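Local coordinates for protein N-acetylneuraminate lyase (Peptoclostridium difficile, PDB 4WOZ) that belongs to the dihydrodipicolinate synthetase family of enzymes and folds as a closed eight-stranded parallel TIM barrel, at residues S20-S25 with K35-I40; D51-G56 with E83-I88. All coordinates share one frame; numbering follows the deposited sequence.

Interaction 1 (S20-S25 with K35-I40)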
# COMPACT_ATOMS: atom_id res chain seq x y z
N SER A 20 -7.36 21.85 20.35
CA SER A 20 -7.86 22.05 19.00
C SER A 20 -6.66 22.31 18.10
O SER A 20 -5.79 23.13 18.44
CB SER A 20 -8.79 23.27 18.92
OG SER A 20 -10.10 22.97 19.36
N ALA A 21 -6.58 21.61 16.98
CA ALA A 21 -5.50 21.85 16.03
C ALA A 21 -5.98 23.13 15.35
O ALA A 21 -6.87 23.11 14.51
CB ALA A 21 -5.40 20.70 15.02
N LEU A 22 -5.41 24.26 15.76
CA LEU A 22 -5.81 25.56 15.25
C LEU A 22 -5.77 25.78 13.74
O LEU A 22 -4.76 25.52 13.08
CB LEU A 22 -4.96 26.65 15.93
CG LEU A 22 -5.37 28.10 15.67
CD1 LEU A 22 -6.73 28.37 16.30
CD2 LEU A 22 -4.31 29.04 16.25
N LEU A 23 -6.89 26.26 13.21
CA LEU A 23 -6.97 26.57 11.79
C LEU A 23 -6.60 28.03 11.66
O LEU A 23 -6.70 28.79 12.62
CB LEU A 23 -8.39 26.36 11.23
CG LEU A 23 -8.79 24.94 10.84
CD1 LEU A 23 -9.28 24.21 12.07
CD2 LEU A 23 -9.88 24.98 9.80
N VAL A 24 -6.15 28.42 10.47
CA VAL A 24 -5.76 29.79 10.24
C VAL A 24 -6.75 30.43 9.26
O VAL A 24 -7.37 29.74 8.46
CB VAL A 24 -4.33 29.86 9.67
CG1 VAL A 24 -3.98 31.29 9.28
CG2 VAL A 24 -3.35 29.33 10.72
N SER A 25 -6.90 31.75 9.36
CA SER A 25 -7.81 32.47 8.49
C SER A 25 -7.02 33.07 7.33
O SER A 25 -5.93 33.61 7.53
CB SER A 25 -8.52 33.58 9.27
OG SER A 25 -9.42 34.29 8.44
N LYS A 35 -7.57 39.29 12.12
CA LYS A 35 -8.78 39.35 12.92
C LYS A 35 -9.43 37.97 12.93
O LYS A 35 -9.80 37.46 13.99
CB LYS A 35 -9.78 40.38 12.37
CG LYS A 35 -11.00 40.53 13.28
CD LYS A 35 -11.94 41.64 12.85
CE LYS A 35 -12.70 41.27 11.59
NZ LYS A 35 -13.73 42.30 11.28
N GLY A 36 -9.56 37.38 11.74
CA GLY A 36 -10.16 36.06 11.62
C GLY A 36 -9.42 35.04 12.47
O GLY A 36 -10.04 34.24 13.17
N LEU A 37 -8.09 35.08 12.42
CA LEU A 37 -7.28 34.15 13.19
C LEU A 37 -7.56 34.34 14.68
O LEU A 37 -7.70 33.36 15.42
CB LEU A 37 -5.79 34.39 12.91
CG LEU A 37 -4.78 33.63 13.78
CD1 LEU A 37 -5.09 32.13 13.79
CD2 LEU A 37 -3.38 33.88 13.24
N ARG A 38 -7.66 35.59 15.11
CA ARG A 38 -7.94 35.88 16.52
C ARG A 38 -9.35 35.42 16.90
O ARG A 38 -9.59 35.02 18.04
CB ARG A 38 -7.75 37.37 16.80
CG ARG A 38 -6.29 37.78 16.94
CD ARG A 38 -6.09 39.29 16.90
NE ARG A 38 -4.68 39.66 17.03
CZ ARG A 38 -3.98 39.59 18.16
NH1 ARG A 38 -4.55 39.16 19.27
NH2 ARG A 38 -2.70 39.93 18.16
N GLN A 39 -10.28 35.47 15.96
CA GLN A 39 -11.65 35.04 16.24
C GLN A 39 -11.68 33.52 16.39
O GLN A 39 -12.37 32.99 17.26
CB GLN A 39 -12.59 35.47 15.11
CG GLN A 39 -12.62 36.97 14.87
CD GLN A 39 -13.67 37.38 13.84
OE1 GLN A 39 -13.96 36.63 12.91
NE2 GLN A 39 -14.23 38.57 14.01
N ILE A 40 -10.93 32.81 15.54
CA ILE A 40 -10.88 31.35 15.63
C ILE A 40 -10.37 30.98 17.02
O ILE A 40 -10.96 30.16 17.72
CB ILE A 40 -9.93 30.74 14.57
CG1 ILE A 40 -10.50 30.95 13.16
CG2 ILE A 40 -9.72 29.25 14.84
CD1 ILE A 40 -9.56 30.49 12.04
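Ile40 and Leu37, on one face of helix 34-48, make the apolar part of this contact against the chain leaving the end of strand 17-21. The branches of Leu22 split between them: CD1 presses on CG2 of Ile40 at 3.4 Å, tighter than ordinary van der Waals contact, while CD2 meets Leu37 CD1 at 4.0 Å, the two leucine side chains crossing at about a right angle. With its CG anti to the backbone N (chi1 -172°), Leu22 reaches the helix although its CB sets out alongside it. Val24 turns its CB away and adds a looser touch of its CG2 on Leu37 CD1 (4.5 Å).

The setting is the first beta-alpha unit of a TIM barrel, where the chain runs out of strand 17-21 and turns back into helix 34-48; Ile73 and Ile76 of helix 67-81 extend the apolar cluster.

Side chain also packs on backbone. Ile40 CD1 lies 3.4 Å from Leu23 O, a buried carbonyl without a polar partner in the model, and the buried Ser25 N likewise lacks one. Ser25 CB sits 3.5 Å from Leu37 N, and Ser25 OG lies 3.7 Å from Gly36 CA, where glycine leaves room for the hydroxyl; that OG hydrogen-bonds to the carbonyl of Glu275.

Interaction 2 (D51-G56 with E83-I88); sequences DGLYVG and EEIKLI
Ile88, Leu53 and Asp51 bury the most surface where strand 52-55 runs beside strand 86-90. Ile88 is gripped at both ends of its backbone: its N donates to Leu53 O at 3.0 Å, and its O accepts from Val55 N at 2.9 Å. Its side chain lies on the same face of the sheet as Tyr54. A chi1 of -66° sets CG1 beside the backbone N and leaves CG2 anti to it, from where CG2 reaches Tyr54 CD1 at 3.7 Å and meets the ring obliquely. The phenol oxygen of Tyr54 goes on to hydrogen-bond with Ser115.

Leu53 points to the other face, with Leu87. Leu53 N donates to Lys86 O, and Leu53 O accepts from Ile88 N, so the two bonds fall on either side of Leu87. These are the second and third strands of the TIM barrel, joined by helix 67-81 in a beta-alpha-beta unit; Val81 of that helix and Ile41 of helix 34-48 pack on Leu53 from outside the sheet. Leu53 CB touches Leu87 CD2 at 4.0 Å, and its CG meets Ile85 CD1 at 3.6 Å.

Asp51 takes part through its carbonyl: Lys86 N donates to Asp51 O at 3.2 Å, and CB of Ile85, in the loop just before strand 86-90, packs on that oxygen at 3.5 Å. The Asp51 carboxylate turns to Ile18 N and Arg228, while Lys86 NZ is held by the carbonyls of Asp14 and Lys16.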
# COMPACT_ATOMS: atom_id res chain seq x y z
N ASP A 51 -8.86 22.77 26.30
CA ASP A 51 -7.82 22.96 27.31
C ASP A 51 -6.61 23.69 26.75
O ASP A 51 -5.77 24.19 27.49
CB ASP A 51 -7.38 21.60 27.86
CG ASP A 51 -8.50 20.87 28.56
OD1 ASP A 51 -9.04 21.44 29.53
OD2 ASP A 51 -8.85 19.75 28.14
N GLY A 52 -6.52 23.73 25.42
CA GLY A 52 -5.40 24.39 24.80
C GLY A 52 -5.47 24.32 23.29
O GLY A 52 -6.43 23.79 22.72
N LEU A 53 -4.46 24.87 22.64
CA LEU A 53 -4.39 24.88 21.19
C LEU A 53 -3.10 24.26 20.72
O LEU A 53 -2.05 24.39 21.38
CB LEU A 53 -4.48 26.31 20.66
CG LEU A 53 -5.74 27.13 21.00
CD1 LEU A 53 -5.59 28.54 20.44
CD2 LEU A 53 -6.97 26.45 20.41
N TYR A 54 -3.18 23.58 19.59
CA TYR A 54 -2.05 22.93 18.94
C TYR A 54 -1.88 23.85 17.73
O TYR A 54 -2.70 23.83 16.81
CB TYR A 54 -2.44 21.52 18.49
CG TYR A 54 -1.31 20.69 17.93
CD1 TYR A 54 -0.42 20.03 18.78
CD2 TYR A 54 -1.16 20.53 16.56
CE1 TYR A 54 0.59 19.22 18.27
CE2 TYR A 54 -0.16 19.72 16.03
CZ TYR A 54 0.72 19.07 16.89
OH TYR A 54 1.72 18.28 16.38
N VAL A 55 -0.82 24.65 17.75
CA VAL A 55 -0.57 25.61 16.68
C VAL A 55 0.51 25.18 15.70
O VAL A 55 1.55 24.66 16.09
CB VAL A 55 -0.19 26.99 17.30
CG1 VAL A 55 -0.14 28.06 16.23
CG2 VAL A 55 -1.21 27.36 18.38
N GLY A 56 0.25 25.41 14.41
CA GLY A 56 1.21 25.06 13.38
C GLY A 56 1.09 23.65 12.86
O GLY A 56 2.00 23.13 12.21
N GLU A 83 -2.23 33.60 28.79
CA GLU A 83 -2.16 32.44 29.61
C GLU A 83 -3.44 31.76 29.98
O GLU A 83 -3.54 30.98 30.78
CB GLU A 83 -1.38 32.69 30.85
CG GLU A 83 -0.38 33.76 30.66
CD GLU A 83 0.93 33.23 30.31
OE1 GLU A 83 1.82 34.03 30.27
OE2 GLU A 83 1.06 32.07 30.10
N GLU A 84 -4.43 32.15 29.30
CA GLU A 84 -5.74 31.56 29.53
C GLU A 84 -5.75 30.03 29.36
O GLU A 84 -6.28 29.31 30.20
CB GLU A 84 -6.77 32.22 28.62
CG GLU A 84 -8.21 31.79 28.88
CD GLU A 84 -9.21 32.84 28.45
OE1 GLU A 84 -8.85 33.68 27.60
OE2 GLU A 84 -10.36 32.81 28.96
N ILE A 85 -5.16 29.54 28.26
CA ILE A 85 -5.10 28.10 28.04
C ILE A 85 -3.69 27.69 27.63
O ILE A 85 -2.83 28.54 27.41
CB ILE A 85 -6.08 27.63 26.94
CG1 ILE A 85 -5.69 28.24 25.59
CG2 ILE A 85 -7.51 28.00 27.33
CD1 ILE A 85 -6.52 27.72 24.44
N LYS A 86 -3.46 26.38 27.55
CA LYS A 86 -2.16 25.82 27.19
C LYS A 86 -1.87 25.94 25.70
O LYS A 86 -2.78 25.98 24.87
CB LYS A 86 -2.09 24.35 27.61
CG LYS A 86 -2.33 24.14 29.09
CD LYS A 86 -2.55 22.67 29.40
CE LYS A 86 -3.18 22.50 30.77
NZ LYS A 86 -3.54 21.08 31.03
N LEU A 87 -0.58 25.96 25.37
CA LEU A 87 -0.15 26.08 23.99
C LEU A 87 0.94 25.10 23.62
O LEU A 87 1.96 24.98 24.32
CB LEU A 87 0.36 27.50 23.71
CG LEU A 87 -0.65 28.64 23.72
CD1 LEU A 87 0.09 29.96 23.56
CD2 LEU A 87 -1.67 28.45 22.61
N ILE A 88 0.73 24.40 22.51
CA ILE A 88 1.70 23.46 21.99
C ILE A 88 2.04 23.96 20.59
O ILE A 88 1.15 24.26 19.79
CB ILE A 88 1.13 22.03 21.87
CG1 ILE A 88 0.82 21.48 23.27
CG2 ILE A 88 2.13 21.13 21.16
CD1 ILE A 88 0.23 20.08 23.24

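How the interactions relate
From the N terminus the chain passes along strand 17-21, and interaction 1 closes a short loop of nine residues when helix 34-48 folds back on the residues that follow that strand. The helix then leads into strand 52-55, where interaction 2 opens; 26 residues later, after helix 67-81, the chain returns in strand 86-90 and closes it. The two contacts therefore stand in series, neither enclosing nor crossing the other. Ser20 O to Tyr54 N and Leu22 N to Tyr54 O, both 2.9 Å and probably hydrogen bonds, join the first two strands. Together the contacts link the first three strands, interaction 1 bringing in helix 34-48 and helix 67-81 connecting the strands of interaction 2.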